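Local atomic coordinates of short-chain type dehydrogenase/reductase (Mycobacterium ulcerans, PDB entry 3SVT), a protein that is probably an NAD(P)-dependent oxidoreductase of the short-chain dehydrogenase/reductase family, its precise substrate unknown. Residues R12-V16 and V85-H89; A36-G42 and A64-T70; I152-N156 and N251-M257. One frame throughout, in Å; residues are numbered along the deposited sequence.

Contact 1 (R12-V16 and V85-H89); sequences RTYLV and VTAWH
Thr13 lays its methyl CG2 against CG2 of Val85 at 3.5 Å, the two side chains running alongside in opposite senses. The same methyl also comes obliquely to the six-membered part of the Trp88 indole, 3.8 Å from CE3. The other branch of Thr13 is polar: OG1 meets ND1 of His89 at 3.1 Å, near the plane of the imidazole and at its edge, in a hydrogen bond whose donor could be either partner. With OG1 turned beside its own backbone N (chi1 -52°), Thr13 can point the hydroxyl at the imidazole and the methyl against Val85 and Trp88. The His89 ring in turn lies over one face of the indole, with CE1 3.4 Å above that plane and nearer the ring's edge than its centre. Further along, Val85 reaches back with CG1 to CB of Leu15, a looser contact at 4.3 Å. Strand and helix run almost antiparallel, 162° between their directions and 8.6 Å between axes at closest approach. Helix 75-89 thus packs on strand 13-17, first in the chain but interior in the parallel sheet, between strands 37-42 and 94-97, as is characteristic of the Rossmann-type alpha/beta/alpha sandwich.

Contact 2 (A36-G42 and A64-T70); sequences ASVMIVG and AIRYEPT
Met39 lays its methyl CE over one face of the Arg66 guanidinium, 3.6 Å above the plane and off-centre, near NE, CZ and NH2. The Met39 chain runs out straight to SD and then bends at chi3 (-80°) to put it there, while SD presses on CG of Glu68 at 3.5 Å. On the same face Ala64 sets its small CB against OG of Ser37, and beyond Met39 the branched Val41 nestles against CB and OG1 of Thr70. The other face carries Val38, Ile40, Ile65 and Tyr67. There CD1 of Ile65 swings across to fill the hollow between Val38 CB, 3.9 Å off, and Ile40, whose CG1 is also met by CB of Tyr67. Between the two faces, backbone bonds such as Ile40 N to Arg66 O (3.0 Å) join the strands in parallel; Thr70 N closes the far end on Gly42 O at 2.8 Å, whereas Gly42 N is buried without a partner. With helix 45-57 the strands form a beta-alpha-beta crossover of the Rossmann-type sheet. Chemically, Met39 offers its methyl to the flat of a guanidinium and its sulfur to a glutamate methylene, so even beside charged groups the contact is largely apolar, and the Arg66-Glu68 salt bridge is long.

Contact 3 (I152-N156 and N251-M257); sequences IAASN and NVDGGQM
Ile152 reaches from its short helix to Asp253 and Gln256. Its CB points toward segment 251-257, and CG1, anti to the backbone N (chi1 -172°), passes 4.0 Å from ND2 of Asn251. The tip CD1 touches OD2 of Asp253 and, in another direction, CB and CG of Gln256, each at 3.5 Å; the isoleucine stands roughly perpendicular to both side chains. Around this apolar plug runs a polar chain. ND2 of Asn251 spends its two hydrogens in its own amide plane, one on OG of Ser155 at 3.1 Å and one on Asp253 OD2, and the Ser155 hydroxyl donates a hydrogen bond to OD1 of Asn156, in the plane of that carbonyl, at 2.7 Å. Asn156 completes the circuit by giving ND2 to the carbonyl O of Met257, 3.0 Å away and above that carbonyl's plane. OD2 of Asp253 also receives Met257 N, from the opposite face to Asn251, and OD1 takes Gly255 N in an Asx turn, which overlaps the start of a type I' beta turn through Gly254 and Gly255. Asn251 N is bonded to Gln248 OE1 of the second subunit. Segment 152-156 follows Ser151, probably the catalytic serine, and packs on helix 163-182, which carries Tyr164 and Lys168, the likely Tyr and Lys of the classical SDR active site.

Contacts 1 and 2 are one continuous piece of structure: their centres are 8 Å apart, and strand 37-42 lies between strands 13-17 and 64-69. Probable backbone bonds from Tyr14 N to Ser37 O (2.7 Å) and from Val16 N to Met39 O (2.8 Å) join them, and Trp88 of contact 1 makes a cation-pi contact with Arg66 of contact 2. Contact 3 is on the opposite side of the chain's centre, joined to the others through the common sheet; its nearest atoms are about 15 Å from contact 1 and about 19 Å from contact 2. Of the three, it alone meets another subunit, and it is the one beside the probable catalytic site.

Contact 1 (R12-V16 and V85-H89)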
# COMPACT_ATOMS: atom_id res chain seq x y z
N ARG B 12 13.11 -4.09 -32.97
CA ARG B 12 11.86 -3.80 -32.29
C ARG B 12 11.61 -2.31 -32.38
O ARG B 12 12.57 -1.54 -32.44
CB ARG B 12 11.90 -4.25 -30.81
CG ARG B 12 12.06 -5.76 -30.67
CD ARG B 12 11.97 -6.21 -29.20
NE ARG B 12 12.28 -7.64 -29.06
CZ ARG B 12 11.94 -8.40 -28.02
NH1 ARG B 12 11.28 -7.89 -26.97
NH2 ARG B 12 12.28 -9.69 -28.01
N THR B 13 10.33 -1.92 -32.36
CA THR B 13 9.92 -0.54 -32.53
C THR B 13 9.21 -0.04 -31.28
O THR B 13 8.36 -0.74 -30.74
CB THR B 13 8.99 -0.37 -33.74
OG1 THR B 13 9.62 -0.95 -34.89
CG2 THR B 13 8.72 1.14 -34.02
N TYR B 14 9.57 1.16 -30.84
CA TYR B 14 9.01 1.76 -29.63
C TYR B 14 8.56 3.20 -29.86
O TYR B 14 9.17 3.91 -30.63
CB TYR B 14 10.03 1.72 -28.49
CG TYR B 14 10.47 0.33 -28.18
CD1 TYR B 14 9.77 -0.47 -27.30
CD2 TYR B 14 11.59 -0.22 -28.83
CE1 TYR B 14 10.17 -1.79 -27.04
CE2 TYR B 14 11.98 -1.52 -28.59
CZ TYR B 14 11.27 -2.30 -27.70
OH TYR B 14 11.69 -3.61 -27.47
N LEU B 15 7.51 3.59 -29.15
CA LEU B 15 7.08 4.98 -29.06
C LEU B 15 7.52 5.57 -27.71
O LEU B 15 7.30 4.97 -26.65
CB LEU B 15 5.55 5.07 -29.19
CG LEU B 15 4.98 6.48 -29.08
CD1 LEU B 15 5.31 7.25 -30.37
CD2 LEU B 15 3.49 6.41 -28.80
N VAL B 16 8.14 6.74 -27.74
CA VAL B 16 8.52 7.45 -26.51
C VAL B 16 7.96 8.87 -26.49
O VAL B 16 8.29 9.71 -27.36
CB VAL B 16 10.03 7.47 -26.31
CG1 VAL B 16 10.38 8.19 -24.99
CG2 VAL B 16 10.59 6.00 -26.30
N VAL B 85 3.86 5.20 -35.94
CA VAL B 85 4.91 4.35 -35.42
C VAL B 85 4.67 2.87 -35.72
O VAL B 85 5.59 2.13 -35.94
CB VAL B 85 5.19 4.57 -33.95
CG1 VAL B 85 4.01 4.14 -33.08
CG2 VAL B 85 6.45 3.79 -33.57
N THR B 86 3.41 2.46 -35.72
CA THR B 86 3.03 1.09 -36.00
C THR B 86 3.19 0.73 -37.48
O THR B 86 3.62 -0.37 -37.83
CB THR B 86 1.58 0.88 -35.57
OG1 THR B 86 1.42 1.29 -34.20
CG2 THR B 86 1.17 -0.58 -35.74
N ALA B 87 2.82 1.67 -38.34
CA ALA B 87 2.94 1.51 -39.79
C ALA B 87 4.41 1.46 -40.22
O ALA B 87 4.72 0.94 -41.31
CB ALA B 87 2.20 2.64 -40.50
N TRP B 88 5.30 1.98 -39.38
CA TRP B 88 6.72 2.08 -39.73
C TRP B 88 7.28 0.72 -40.18
O TRP B 88 7.78 0.59 -41.29
CB TRP B 88 7.50 2.60 -38.53
CG TRP B 88 8.95 3.01 -38.77
CD1 TRP B 88 9.68 2.90 -39.93
CD2 TRP B 88 9.84 3.56 -37.79
NE1 TRP B 88 10.96 3.38 -39.73
CE2 TRP B 88 11.08 3.79 -38.42
CE3 TRP B 88 9.71 3.90 -36.45
CZ2 TRP B 88 12.18 4.33 -37.75
CZ3 TRP B 88 10.81 4.46 -35.78
CH2 TRP B 88 12.01 4.66 -36.43
N HIS B 89 7.19 -0.28 -39.30
CA HIS B 89 7.61 -1.66 -39.62
C HIS B 89 6.48 -2.68 -39.48
O HIS B 89 6.70 -3.87 -39.77
CB HIS B 89 8.76 -2.10 -38.71
CG HIS B 89 9.97 -1.24 -38.82
ND1 HIS B 89 10.40 -0.42 -37.80
CD2 HIS B 89 10.84 -1.05 -39.85
CE1 HIS B 89 11.48 0.23 -38.18
NE2 HIS B 89 11.76 -0.13 -39.43

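Contact 2 (A36-G42 and A64-T70)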
# COMPACT_ATOMS: atom_id res chain seq x y z
N ALA B 36 17.24 -0.48 -31.41
CA ALA B 36 15.80 -0.31 -31.61
C ALA B 36 15.46 0.85 -32.57
O ALA B 36 16.26 1.78 -32.77
CB ALA B 36 15.09 -0.07 -30.27
N SER B 37 14.25 0.75 -33.14
CA SER B 37 13.59 1.88 -33.80
C SER B 37 12.69 2.61 -32.81
O SER B 37 11.83 2.01 -32.16
CB SER B 37 12.76 1.39 -34.99
OG SER B 37 13.62 0.94 -36.02
N VAL B 38 12.90 3.91 -32.70
CA VAL B 38 12.14 4.73 -31.80
C VAL B 38 11.48 5.89 -32.56
O VAL B 38 12.11 6.50 -33.42
CB VAL B 38 13.03 5.30 -30.71
CG1 VAL B 38 12.19 6.15 -29.72
CG2 VAL B 38 13.76 4.16 -29.97
N MET B 39 10.22 6.16 -32.24
CA MET B 39 9.59 7.44 -32.54
C MET B 39 9.42 8.20 -31.23
O MET B 39 8.79 7.69 -30.27
CB MET B 39 8.22 7.26 -33.20
CG MET B 39 7.65 8.56 -33.76
SD MET B 39 5.99 8.41 -34.45
CE MET B 39 6.39 7.73 -36.06
N ILE B 40 10.01 9.39 -31.17
CA ILE B 40 9.79 10.32 -30.08
C ILE B 40 8.72 11.34 -30.45
O ILE B 40 8.74 11.92 -31.53
CB ILE B 40 11.07 11.08 -29.66
CG1 ILE B 40 11.75 11.78 -30.86
CG2 ILE B 40 12.04 10.13 -28.96
CD1 ILE B 40 12.95 12.66 -30.47
N VAL B 41 7.77 11.56 -29.56
CA VAL B 41 6.75 12.56 -29.78
C VAL B 41 6.79 13.54 -28.61
O VAL B 41 7.25 13.21 -27.51
CB VAL B 41 5.37 11.92 -29.94
CG1 VAL B 41 5.35 10.94 -31.10
CG2 VAL B 41 4.91 11.25 -28.64
N GLY B 42 6.32 14.76 -28.88
CA GLY B 42 6.28 15.84 -27.91
C GLY B 42 5.76 17.13 -28.51
O GLY B 42 5.49 17.21 -29.72
N ALA B 64 17.34 3.28 -35.22
CA ALA B 64 16.63 4.22 -36.09
C ALA B 64 15.83 5.17 -35.21
O ALA B 64 15.36 4.78 -34.14
CB ALA B 64 15.70 3.48 -37.04
N ILE B 65 15.67 6.41 -35.67
CA ILE B 65 14.98 7.43 -34.88
C ILE B 65 14.15 8.32 -35.80
O ILE B 65 14.61 8.70 -36.89
CB ILE B 65 15.97 8.27 -34.06
CG1 ILE B 65 15.25 9.31 -33.19
CG2 ILE B 65 16.96 9.00 -34.97
CD1 ILE B 65 14.23 8.75 -32.21
N ARG B 66 12.95 8.65 -35.33
CA ARG B 66 11.97 9.50 -36.01
C ARG B 66 11.28 10.40 -34.99
O ARG B 66 11.29 10.10 -33.80
CB ARG B 66 10.86 8.66 -36.64
CG ARG B 66 11.26 7.84 -37.81
CD ARG B 66 10.07 7.02 -38.35
NE ARG B 66 8.95 7.85 -38.81
CZ ARG B 66 7.94 7.42 -39.55
NH1 ARG B 66 7.88 6.16 -39.95
NH2 ARG B 66 6.98 8.27 -39.91
N TYR B 67 10.64 11.46 -35.46
CA TYR B 67 9.80 12.29 -34.60
C TYR B 67 8.47 12.68 -35.26
O TYR B 67 8.36 12.72 -36.47
CB TYR B 67 10.54 13.51 -34.12
CG TYR B 67 10.61 14.64 -35.13
CD1 TYR B 67 9.81 15.78 -35.00
CD2 TYR B 67 11.48 14.57 -36.21
CE1 TYR B 67 9.89 16.82 -35.91
CE2 TYR B 67 11.56 15.60 -37.13
CZ TYR B 67 10.76 16.72 -36.97
OH TYR B 67 10.83 17.74 -37.89
N GLU B 68 7.46 12.92 -34.42
CA GLU B 68 6.19 13.53 -34.82
C GLU B 68 5.80 14.52 -33.72
O GLU B 68 5.60 14.13 -32.59
CB GLU B 68 5.08 12.49 -34.97
CG GLU B 68 5.29 11.41 -36.04
CD GLU B 68 5.16 11.91 -37.47
OE1 GLU B 68 5.15 13.14 -37.69
OE2 GLU B 68 5.08 11.04 -38.38
N PRO B 69 5.69 15.82 -34.05
CA PRO B 69 5.14 16.77 -33.07
C PRO B 69 3.70 16.38 -32.73
O PRO B 69 2.92 16.05 -33.62
CB PRO B 69 5.17 18.12 -33.79
CG PRO B 69 5.93 17.91 -35.04
CD PRO B 69 5.95 16.46 -35.36
N THR B 70 3.38 16.37 -31.43
CA THR B 70 2.12 15.82 -30.93
C THR B 70 1.78 16.54 -29.63
O THR B 70 2.58 16.57 -28.71
CB THR B 70 2.28 14.33 -30.61
OG1 THR B 70 2.59 13.58 -31.79
CG2 THR B 70 1.01 13.76 -29.97

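Contact 3 (I152-N156 and N251-M257)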
# COMPACT_ATOMS: atom_id res chain seq x y z
N ILE B 152 7.55 10.05 -7.50
CA ILE B 152 7.46 9.88 -6.06
C ILE B 152 6.36 10.77 -5.43
O ILE B 152 5.87 10.47 -4.34
CB ILE B 152 8.81 10.19 -5.39
CG1 ILE B 152 8.76 9.82 -3.90
CG2 ILE B 152 9.16 11.66 -5.62
CD1 ILE B 152 10.13 9.57 -3.30
N ALA B 153 5.98 11.85 -6.10
CA ALA B 153 4.86 12.66 -5.66
C ALA B 153 3.57 11.84 -5.51
O ALA B 153 2.73 12.19 -4.69
CB ALA B 153 4.65 13.86 -6.60
N ALA B 154 3.45 10.74 -6.26
CA ALA B 154 2.34 9.80 -6.09
C ALA B 154 2.49 8.87 -4.89
O ALA B 154 1.48 8.44 -4.33
CB ALA B 154 2.13 8.92 -7.41
N SER B 155 3.71 8.52 -4.49
CA SER B 155 3.89 7.54 -3.39
C SER B 155 4.00 8.23 -2.04
O SER B 155 3.65 7.65 -1.03
CB SER B 155 5.12 6.66 -3.60
OG SER B 155 6.30 7.43 -3.73
N ASN B 156 4.48 9.47 -2.03
CA ASN B 156 4.66 10.24 -0.81
C ASN B 156 4.10 11.65 -1.02
O ASN B 156 4.51 12.34 -1.96
CB ASN B 156 6.16 10.28 -0.42
CG ASN B 156 6.77 8.87 -0.22
OD1 ASN B 156 6.90 8.09 -1.18
ND2 ASN B 156 7.12 8.55 1.03
N ASN B 251 9.50 2.37 -7.56
CA ASN B 251 10.22 3.60 -7.35
C ASN B 251 11.69 3.44 -7.71
O ASN B 251 12.31 2.46 -7.33
CB ASN B 251 10.10 4.13 -5.90
CG ASN B 251 8.76 4.80 -5.63
OD1 ASN B 251 7.73 4.30 -6.02
ND2 ASN B 251 8.79 5.94 -4.93
N VAL B 252 12.21 4.43 -8.45
CA VAL B 252 13.65 4.59 -8.75
C VAL B 252 14.02 5.93 -8.11
O VAL B 252 13.99 7.01 -8.76
CB VAL B 252 13.92 4.63 -10.25
CG1 VAL B 252 15.40 4.93 -10.53
CG2 VAL B 252 13.52 3.28 -10.89
N ASP B 253 14.31 5.87 -6.81
CA ASP B 253 14.32 7.09 -5.98
C ASP B 253 15.37 7.13 -4.87
O ASP B 253 15.32 8.01 -4.00
CB ASP B 253 12.92 7.29 -5.40
CG ASP B 253 12.56 6.27 -4.35
OD1 ASP B 253 13.37 5.37 -4.01
OD2 ASP B 253 11.42 6.39 -3.83
N GLY B 254 16.34 6.22 -4.91
CA GLY B 254 17.37 6.16 -3.86
C GLY B 254 16.86 5.74 -2.48
O GLY B 254 17.57 5.86 -1.48
N GLY B 255 15.64 5.22 -2.44
CA GLY B 255 14.94 4.85 -1.23
C GLY B 255 14.15 5.97 -0.56
O GLY B 255 13.70 5.81 0.57
N GLN B 256 13.96 7.09 -1.25
CA GLN B 256 13.26 8.24 -0.63
C GLN B 256 11.85 7.88 -0.13
O GLN B 256 11.43 8.38 0.90
CB GLN B 256 13.20 9.45 -1.56
CG GLN B 256 12.48 10.63 -0.91
CD GLN B 256 12.57 11.92 -1.67
OE1 GLN B 256 13.20 11.99 -2.73
NE2 GLN B 256 11.95 12.99 -1.11
N MET B 257 11.17 6.96 -0.81
CA MET B 257 9.80 6.61 -0.42
C MET B 257 9.71 6.02 0.98
O MET B 257 8.62 5.95 1.53
CB MET B 257 9.15 5.65 -1.45
CG MET B 257 9.59 4.22 -1.36
SD MET B 257 8.75 3.08 -2.49
CE MET B 257 8.86 1.59 -1.51